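Local coordinates for protein sialyltransferase 0160 (Photobacterium damselae, PDB 4R84) that transfers sialic acid from CMP-sialic acid to a sugar acceptor, probably galactose-terminated, as a bacterial glycosyltransferase of the GT-B structural group, at residues E63-T68 with C95-G100; E297-V302 with L489-V494; P443-G448 with K461-V466. One frame throughout, in Å; residues are numbered along the deposited sequence.

Contact 1: residues E63-T68 with C95-G100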
loop_
_atom_site.group_PDB
_atom_site.type_symbol
_atom_site.label_atom_id
_atom_site.label_comp_id
_atom_site.label_asym_id
_atom_site.label_seq_id
_atom_site.Cartn_x
_atom_site.Cartn_y
_atom_site.Cartn_z
ATOM N N GLU A 63 0.599 -34.218 27.393
ATOM C CA GLU A 63 0.254 -33.538 28.633
ATOM C C GLU A 63 0.180 -32.034 28.381
ATOM O O GLU A 63 0.892 -31.501 27.526
ATOM C CB GLU A 63 1.255 -33.852 29.741
ATOM C CG GLU A 63 2.686 -33.494 29.424
ATOM C CD GLU A 63 3.628 -33.831 30.569
ATOM O OE1 GLU A 63 4.535 -34.665 30.360
ATOM O OE2 GLU A 63 3.457 -33.274 31.677
ATOM N N GLN A 64 -0.678 -31.356 29.129
ATOM C CA GLN A 64 -0.788 -29.900 29.035
ATOM C C GLN A 64 0.032 -29.231 30.135
ATOM O O GLN A 64 -0.104 -29.582 31.304
ATOM C CB GLN A 64 -2.245 -29.470 29.121
ATOM C CG GLN A 64 -2.424 -27.975 28.905
ATOM C CD GLN A 64 -3.863 -27.558 29.015
ATOM O OE1 GLN A 64 -4.755 -28.398 29.112
ATOM N NE2 GLN A 64 -4.107 -26.252 28.968
ATOM N N THR A 65 0.902 -28.291 29.768
ATOM C CA THR A 65 1.822 -27.707 30.746
ATOM C C THR A 65 1.534 -26.258 31.146
ATOM O O THR A 65 2.115 -25.764 32.112
ATOM C CB THR A 65 3.285 -27.795 30.252
ATOM O OG1 THR A 65 3.427 -27.053 29.038
ATOM C CG2 THR A 65 3.690 -29.241 29.991
ATOM N N CYS A 66 0.681 -25.556 30.404
ATOM C CA CYS A 66 0.205 -24.250 30.873
ATOM C C CYS A 66 -1.090 -23.900 30.146
ATOM O O CYS A 66 -1.474 -24.555 29.164
ATOM C CB CYS A 66 1.233 -23.130 30.702
ATOM S SG CYS A 66 1.232 -22.353 29.087
ATOM N N GLY A 67 -1.793 -22.912 30.680
ATOM C CA GLY A 67 -3.086 -22.519 30.156
ATOM C C GLY A 67 -4.193 -23.224 30.924
ATOM O O GLY A 67 -3.972 -24.253 31.565
ATOM N N THR A 68 -5.398 -22.677 30.839
ATOM C CA THR A 68 -6.589 -23.317 31.398
ATOM C C THR A 68 -6.721 -24.771 30.941
ATOM O O THR A 68 -6.573 -25.070 29.758
ATOM C CB THR A 68 -7.836 -22.515 31.005
ATOM O OG1 THR A 68 -7.685 -21.174 31.480
ATOM C CG2 THR A 68 -9.093 -23.106 31.608
ATOM N N CYS A 95 -0.112 -24.702 26.336
ATOM C CA CYS A 95 1.151 -25.378 26.072
ATOM C C CYS A 95 0.950 -26.902 26.132
ATOM O O CYS A 95 0.363 -27.406 27.094
ATOM C CB CYS A 95 2.159 -24.981 27.132
ATOM S SG CYS A 95 2.073 -23.211 27.501
ATOM N N PHE A 96 1.424 -27.645 25.133
ATOM C CA PHE A 96 1.260 -29.118 25.117
ATOM C C PHE A 96 2.600 -29.786 24.848
ATOM O O PHE A 96 3.399 -29.292 24.053
ATOM C CB PHE A 96 0.233 -29.547 24.070
ATOM C CG PHE A 96 -1.108 -28.906 24.259
ATOM C CD1 PHE A 96 -2.042 -29.457 25.119
ATOM C CD2 PHE A 96 -1.415 -27.713 23.617
ATOM C CE1 PHE A 96 -3.284 -28.854 25.301
ATOM C CE2 PHE A 96 -2.645 -27.114 23.796
ATOM C CZ PHE A 96 -3.582 -27.681 24.639
ATOM N N THR A 97 2.860 -30.890 25.545
ATOM C CA THR A 97 4.096 -31.635 25.337
ATOM C C THR A 97 3.798 -33.091 24.982
ATOM O O THR A 97 3.047 -33.790 25.689
ATOM C CB THR A 97 5.004 -31.571 26.579
ATOM O OG1 THR A 97 5.512 -30.244 26.722
ATOM C CG2 THR A 97 6.177 -32.533 26.454
ATOM N N PHE A 98 4.351 -33.537 23.858
ATOM C CA PHE A 98 4.265 -34.944 23.489
ATOM C C PHE A 98 5.590 -35.611 23.810
ATOM O O PHE A 98 6.655 -35.069 23.514
ATOM C CB PHE A 98 3.935 -35.115 22.005
ATOM C CG PHE A 98 3.971 -36.547 21.542
ATOM C CD1 PHE A 98 2.845 -37.343 21.649
ATOM C CD2 PHE A 98 5.137 -37.097 21.015
ATOM C CE1 PHE A 98 2.870 -38.675 21.231
ATOM C CE2 PHE A 98 5.173 -38.423 20.596
ATOM C CZ PHE A 98 4.038 -39.209 20.700
ATOM N N LYS A 99 5.521 -36.788 24.418
ATOM C CA LYS A 99 6.709 -37.594 24.664
ATOM C C LYS A 99 6.507 -38.966 24.051
ATOM O O LYS A 99 5.511 -39.626 24.324
ATOM C CB LYS A 99 6.993 -37.728 26.164
ATOM C CG LYS A 99 7.433 -36.439 26.830
ATOM C CD LYS A 99 7.501 -36.577 28.343
ATOM C CE LYS A 99 7.867 -35.248 28.988
ATOM N NZ LYS A 99 7.755 -35.298 30.471
ATOM N N GLY A 100 7.443 -39.386 23.209
ATOM C CA GLY A 100 7.356 -40.697 22.595
ATOM C C GLY A 100 8.699 -41.387 22.693
ATOM O O GLY A 100 9.744 -40.803 22.403
#

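Contact 2: residues E297-V302 with L489-V494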
loop_
_atom_site.group_PDB
_atom_site.type_symbol
_atom_site.label_atom_id
_atom_site.label_comp_id
_atom_site.label_asym_id
_atom_site.label_seq_id
_atom_site.Cartn_x
_atom_site.Cartn_y
_atom_site.Cartn_z
ATOM N N GLU A 297 10.478 9.359 2.518
ATOM C CA GLU A 297 10.620 9.629 3.942
ATOM C C GLU A 297 11.724 10.645 4.193
ATOM O O GLU A 297 11.672 11.406 5.155
ATOM C CB GLU A 297 10.903 8.343 4.734
ATOM C CG GLU A 297 10.914 8.592 6.239
ATOM C CD GLU A 297 11.470 7.424 7.046
ATOM O OE1 GLU A 297 11.976 6.458 6.439
ATOM O OE2 GLU A 297 11.410 7.481 8.292
ATOM N N ASP A 298 12.719 10.666 3.313
ATOM C CA ASP A 298 13.838 11.578 3.496
ATOM C C ASP A 298 13.444 13.048 3.340
ATOM O O ASP A 298 14.223 13.920 3.706
ATOM C CB ASP A 298 14.970 11.231 2.525
ATOM C CG ASP A 298 14.534 11.265 1.076
ATOM O OD1 ASP A 298 13.372 10.917 0.789
ATOM O OD2 ASP A 298 15.365 11.625 0.219
ATOM N N TYR A 299 12.234 13.329 2.854
ATOM C CA TYR A 299 11.769 14.705 2.800
ATOM C C TYR A 299 11.792 15.297 4.207
ATOM O O TYR A 299 12.103 16.470 4.383
ATOM C CB TYR A 299 10.362 14.807 2.183
ATOM C CG TYR A 299 9.913 16.231 1.966
ATOM C CD1 TYR A 299 10.744 17.137 1.313
ATOM C CD2 TYR A 299 8.656 16.669 2.365
ATOM C CE1 TYR A 299 10.352 18.441 1.099
ATOM C CE2 TYR A 299 8.251 17.970 2.144
ATOM C CZ TYR A 299 9.109 18.857 1.513
ATOM O OH TYR A 299 8.746 20.166 1.292
ATOM N N LEU A 300 11.512 14.471 5.215
ATOM C CA LEU A 300 11.519 14.932 6.597
ATOM C C LEU A 300 12.940 15.243 7.087
ATOM O O LEU A 300 13.112 15.907 8.111
ATOM C CB LEU A 300 10.882 13.888 7.521
ATOM C CG LEU A 300 9.431 13.539 7.207
ATOM C CD1 LEU A 300 8.972 12.405 8.138
ATOM C CD2 LEU A 300 8.537 14.756 7.333
ATOM N N ASP A 301 13.941 14.733 6.365
ATOM C CA ASP A 301 15.355 14.996 6.662
ATOM C C ASP A 301 15.868 16.213 5.904
ATOM O O ASP A 301 16.475 17.111 6.492
ATOM C CB ASP A 301 16.231 13.789 6.299
ATOM C CG ASP A 301 15.926 12.561 7.134
ATOM O OD1 ASP A 301 15.667 12.711 8.345
ATOM O OD2 ASP A 301 15.950 11.444 6.573
ATOM N N VAL A 302 15.659 16.223 4.589
ATOM C CA VAL A 302 16.269 17.262 3.742
ATOM C C VAL A 302 15.604 18.625 3.908
ATOM O O VAL A 302 16.233 19.656 3.681
ATOM C CB VAL A 302 16.253 16.882 2.241
ATOM C CG1 VAL A 302 17.039 15.597 2.013
ATOM C CG2 VAL A 302 14.829 16.744 1.720
ATOM N N LEU A 489 12.624 19.888 -6.505
ATOM C CA LEU A 489 13.996 20.393 -6.462
ATOM C C LEU A 489 14.691 20.008 -5.155
ATOM O O LEU A 489 15.819 19.531 -5.175
ATOM C CB LEU A 489 14.016 21.913 -6.660
ATOM C CG LEU A 489 13.684 22.431 -8.072
ATOM C CD1 LEU A 489 13.465 23.934 -8.063
ATOM C CD2 LEU A 489 14.765 22.075 -9.084
ATOM N N THR A 490 14.017 20.218 -4.027
ATOM C CA THR A 490 14.556 19.874 -2.700
ATOM C C THR A 490 14.860 18.376 -2.582
ATOM O O THR A 490 15.849 17.967 -1.954
ATOM C CB THR A 490 13.575 20.294 -1.584
ATOM O OG1 THR A 490 13.432 21.719 -1.601
ATOM C CG2 THR A 490 14.072 19.868 -0.205
ATOM N N LEU A 491 13.993 17.570 -3.177
ATOM C CA LEU A 491 14.143 16.117 -3.178
ATOM C C LEU A 491 15.131 15.618 -4.235
ATOM O O LEU A 491 15.449 14.437 -4.275
ATOM C CB LEU A 491 12.777 15.453 -3.383
ATOM C CG LEU A 491 11.817 15.503 -2.194
ATOM C CD1 LEU A 491 10.439 14.985 -2.616
ATOM C CD2 LEU A 491 12.371 14.697 -1.032
ATOM N N GLY A 492 15.605 16.501 -5.113
ATOM C CA GLY A 492 16.579 16.088 -6.107
ATOM C C GLY A 492 15.997 15.282 -7.258
ATOM O O GLY A 492 16.725 14.634 -8.019
ATOM N N ILE A 493 14.686 15.358 -7.424
ATOM C CA ILE A 493 14.036 14.618 -8.490
ATOM C C ILE A 493 14.385 15.266 -9.807
ATOM O O ILE A 493 14.674 14.590 -10.793
ATOM C CB ILE A 493 12.514 14.583 -8.313
ATOM C CG1 ILE A 493 12.172 13.880 -6.996
ATOM C CG2 ILE A 493 11.858 13.888 -9.506
ATOM C CD1 ILE A 493 10.700 13.923 -6.642
ATOM N N VAL A 494 14.361 16.588 -9.801
ATOM C CA VAL A 494 14.775 17.366 -10.959
ATOM C C VAL A 494 15.676 18.515 -10.526
ATOM O O VAL A 494 15.671 18.928 -9.364
ATOM C CB VAL A 494 13.570 17.956 -11.719
ATOM C CG1 VAL A 494 12.747 16.874 -12.362
ATOM C CG2 VAL A 494 12.726 18.783 -10.788
#

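Contact 3: residues P443-G448 with K461-V466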
loop_
_atom_site.group_PDB
_atom_site.type_symbol
_atom_site.label_atom_id
_atom_site.label_comp_id
_atom_site.label_asym_id
_atom_site.label_seq_id
_atom_site.Cartn_x
_atom_site.Cartn_y
_atom_site.Cartn_z
ATOM N N PRO A 443 11.903 2.155 -17.382
ATOM C CA PRO A 443 12.804 2.144 -18.536
ATOM C C PRO A 443 14.116 2.833 -18.211
ATOM O O PRO A 443 14.390 3.107 -17.043
ATOM C CB PRO A 443 12.022 2.936 -19.576
ATOM C CG PRO A 443 11.358 4.002 -18.747
ATOM C CD PRO A 443 10.907 3.240 -17.488
ATOM N N ASP A 444 14.917 3.104 -19.236
ATOM C CA ASP A 444 16.166 3.812 -19.034
ATOM C C ASP A 444 15.936 5.292 -18.756
ATOM O O ASP A 444 16.656 5.902 -17.967
ATOM C CB ASP A 444 17.078 3.616 -20.239
ATOM C CG ASP A 444 17.480 2.175 -20.411
ATOM O OD1 ASP A 444 18.355 1.734 -19.648
ATOM O OD2 ASP A 444 16.922 1.479 -21.288
ATOM N N THR A 445 14.913 5.869 -19.379
ATOM C CA THR A 445 14.624 7.267 -19.126
ATOM C C THR A 445 13.135 7.530 -19.296
ATOM O O THR A 445 12.460 6.879 -20.100
ATOM C CB THR A 445 15.454 8.206 -20.053
ATOM O OG1 THR A 445 15.548 9.506 -19.467
ATOM C CG2 THR A 445 14.837 8.329 -21.461
ATOM N N VAL A 446 12.640 8.478 -18.509
ATOM C CA VAL A 446 11.235 8.866 -18.506
ATOM C C VAL A 446 11.122 10.364 -18.637
ATOM O O VAL A 446 11.786 11.095 -17.917
ATOM C CB VAL A 446 10.530 8.438 -17.209
ATOM C CG1 VAL A 446 9.024 8.770 -17.284
ATOM C CG2 VAL A 446 10.747 6.961 -16.950
ATOM N N ALA A 447 10.258 10.831 -19.529
ATOM C CA ALA A 447 10.047 12.264 -19.647
ATOM C C ALA A 447 8.646 12.534 -20.140
ATOM O O ALA A 447 7.994 11.649 -20.687
ATOM C CB ALA A 447 11.068 12.894 -20.607
ATOM N N GLY A 448 8.191 13.766 -19.961
ATOM C CA GLY A 448 6.871 14.120 -20.435
ATOM C C GLY A 448 6.147 15.074 -19.523
ATOM O O GLY A 448 6.757 15.859 -18.812
ATOM N N LYS A 461 16.617 8.401 -13.734
ATOM C CA LYS A 461 15.747 7.977 -14.823
ATOM C C LYS A 461 14.774 9.084 -15.259
ATOM O O LYS A 461 14.028 8.923 -16.223
ATOM C CB LYS A 461 14.974 6.711 -14.412
ATOM C CG LYS A 461 15.806 5.439 -14.401
ATOM C CD LYS A 461 14.955 4.236 -13.999
ATOM C CE LYS A 461 15.786 2.969 -13.890
ATOM N NZ LYS A 461 16.247 2.488 -15.207
ATOM N N VAL A 462 14.785 10.214 -14.561
ATOM C CA VAL A 462 13.932 11.326 -14.955
ATOM C C VAL A 462 14.680 12.288 -15.865
ATOM O O VAL A 462 15.649 12.907 -15.444
ATOM C CB VAL A 462 13.407 12.098 -13.726
ATOM C CG1 VAL A 462 12.572 13.289 -14.160
ATOM C CG2 VAL A 462 12.602 11.169 -12.826
ATOM N N ASN A 463 14.222 12.427 -17.106
ATOM C CA ASN A 463 14.951 13.274 -18.057
ATOM C C ASN A 463 14.521 14.738 -18.009
ATOM O O ASN A 463 15.328 15.623 -17.716
ATOM C CB ASN A 463 14.787 12.744 -19.479
ATOM C CG ASN A 463 15.984 13.070 -20.359
ATOM O OD1 ASN A 463 16.225 14.229 -20.685
ATOM N ND2 ASN A 463 16.730 12.041 -20.756
ATOM N N PHE A 464 13.250 14.996 -18.295
ATOM C CA PHE A 464 12.676 16.332 -18.128
ATOM C C PHE A 464 11.202 16.195 -17.808
ATOM O O PHE A 464 10.590 15.159 -18.075
ATOM C CB PHE A 464 12.851 17.220 -19.371
ATOM C CG PHE A 464 12.164 16.710 -20.612
ATOM C CD1 PHE A 464 10.799 16.899 -20.802
ATOM C CD2 PHE A 464 12.892 16.099 -21.616
ATOM C CE1 PHE A 464 10.172 16.446 -21.938
ATOM C CE2 PHE A 464 12.274 15.657 -22.768
ATOM C CZ PHE A 464 10.916 15.837 -22.939
ATOM N N ILE A 465 10.644 17.259 -17.245
ATOM C CA ILE A 465 9.231 17.305 -16.913
ATOM C C ILE A 465 8.594 18.569 -17.455
ATOM O O ILE A 465 9.128 19.668 -17.273
ATOM C CB ILE A 465 9.029 17.246 -15.413
ATOM C CG1 ILE A 465 9.622 15.946 -14.873
ATOM C CG2 ILE A 465 7.561 17.280 -15.095
ATOM C CD1 ILE A 465 9.435 15.772 -13.390
ATOM N N VAL A 466 7.450 18.410 -18.119
ATOM C CA VAL A 466 6.763 19.536 -18.735
ATOM C C VAL A 466 5.565 19.992 -17.923
ATOM O O VAL A 466 4.683 19.191 -17.610
ATOM C CB VAL A 466 6.289 19.177 -20.134
ATOM C CG1 VAL A 466 5.506 20.341 -20.735
ATOM C CG2 VAL A 466 7.493 18.821 -21.006
#

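Contact 1: residues E63-T68 with C95-G100
An antiparallel strand pair with a cross-strand disulfide joins Glu63-Thr68 to Cys95-Gly100 in the N-terminal domain. Glu63 and Thr97 form a hydrogen-bonded pair. Glu63 N donates to Thr97 O, and Thr97 N returns a bond to Glu63 O at 2.9 Å. Gln64 and Phe96 follow as a non-hydrogen-bonded pair. Thr65 N then reaches Cys95 O at 2.9 Å. The disulfide links Cys66 SG to Cys95 SG at 2.0 Å. Its S-S torsion of 34° is far below the near right angle that disulfides prefer, which suggests strain. Cys66 O takes two bonds, one from above and one from below the carbonyl plane: Cys95 N at 3.1 Å and Gln64 NE2 at 3.1 Å. Gln64 NE2 also donates to Thr68 O at 2.8 Å, and OE1 accepts from the backbone N of Ile70 and Leu71. Both ends of the amide are thus bonded to the chain that follows. Gln64 is fully extended, CG anti to the backbone N (chi1 -175°), and runs alongside Phe96. Its CG is 3.8 Å from Phe96 CE1, with the amide tilted 35° against the ring. On the other face, Glu63 OE1 makes a weak salt bridge to Lys99 NZ at 3.3 Å, and Thr97 OG1 bonds to Asn110 of strand 106-125. The strand pair is consistent with the beta-sandwich of a PKD-like domain.

Contact 2: residues E297-V302 with L489-V494
Tyr299 and Leu491 meet with their side chains roughly perpendicular. Leu491 CD2 does most of the touching. It lies 3.8 Å from Tyr299 CD1 and also 3.8 Å from Tyr299 CB, the carbon that carries the ring. The methyl comes to the ring obliquely. Leu491 CG backs it up at 4.0 Å from Tyr299 CD1. Thr490 stands crosswise to Tyr299 too, but its methyl meets the ring at the edge, near the ring plane, with Thr490 CG2 4.2 Å from Tyr299 CE1. Thr490 OG1 lies beside the backbone N (chi1 -63°) and bonds to Gln486 O, which leaves CG2, anti to that N, facing Tyr299 and Val302. Val302 and Thr490 run antiparallel past one another, and Val302 CG2 comes 3.7 Å from Thr490 CG2. Val302 CG2 is also 4.2 Å from Leu491 CD2. The join between the segments is apolar. Gly492, at positive phi, ends helix 483-490 in a Schellman motif. Arg296 NH2 meets both Asp298 OD2, in a salt bridge, and Leu491 O, in a hydrogen bond. Tyr299 packs further on Val487 of helix 483-490 and on Leu243 and Tyr244 of helix 237-246. Residues 297-302 follow strand 290-294 of the large mixed sheet, whereas Val494 packs on strand 462-468 of another sheet. The contact thus bridges elements of two sheets, consistent with the two-domain GT-B plan.

Contact 3: residues P443-G448 with K461-V466
Lys461 NZ donates to Pro443 O at 2.7 Å, coming in above the carbonyl plane. Its chain is extended as far as CE and bends only at the last torsion (chi4 -70°), which turns the ammonium onto that carbonyl. CD and CE also pass close to Pro443 O. A second side-chain bond runs from Asn463 ND2 to Thr445 OG1 at 3.1 Å. The acceptor lies in the amide plane, and the bond is fairly straight at 161°. Asn463 ND2 has another partner in Leu396 O.

The backbones run parallel. Val446 N bonds to Lys461 O at 2.7 Å, and Val446 O receives Asn463 N at 2.9 Å in an almost linear bond. Farther along, Val466 N reaches Gly448 O at 2.7 Å, while Gly448 N bonds only weakly to Phe464 O. Val446 pairs with Val462 but Gly448 pairs with Ile465. This shift of one residue is a beta bulge. Gly448 takes backbone angles open mainly to glycine, and the chain turns a corner there.

Ala447 meets Phe464 in a CH-pi contact. Its CB sits over the ring centre, 3.6 Å from the centroid. Val383 and Ala387 of helix 373-388 also touch Phe464. Asp444 OD2 accepts from the backbone N of Asn358, a residue of the calcium site. The side chain of Ile465 is about 7 Å from the bound CMP-3-fluoro-sialic acid, near it but not touching. The contact joins 445-447, the outer strand of the parallel sheet next to 358-362, to 462-468, which pairs with 499-502. Parallel pairing continues across it, as in the Rossmann-like domain of a GT-B enzyme.

Contact 1 closes first along the chain, in the PKD-like N-terminal domain. It lies far from the others: its centre is about 55 Å from that of contact 2 and about 62 Å from that of contact 3. Contacts 2 and 3 both belong to the sialyltransferase part of the chain. Both segments of contact 3 fall between those of contact 2, and the two centres are about 18 Å apart. They touch directly, with Val494 CG1 3.6 Å from Ile465 CD1. The chain just after helix 483-490 packs on strand 462-468 through Val494. Contacts 2 and 3 are therefore neighbouring parts of the sialyltransferase portion, while contact 1 belongs to a PKD-like portion far from it.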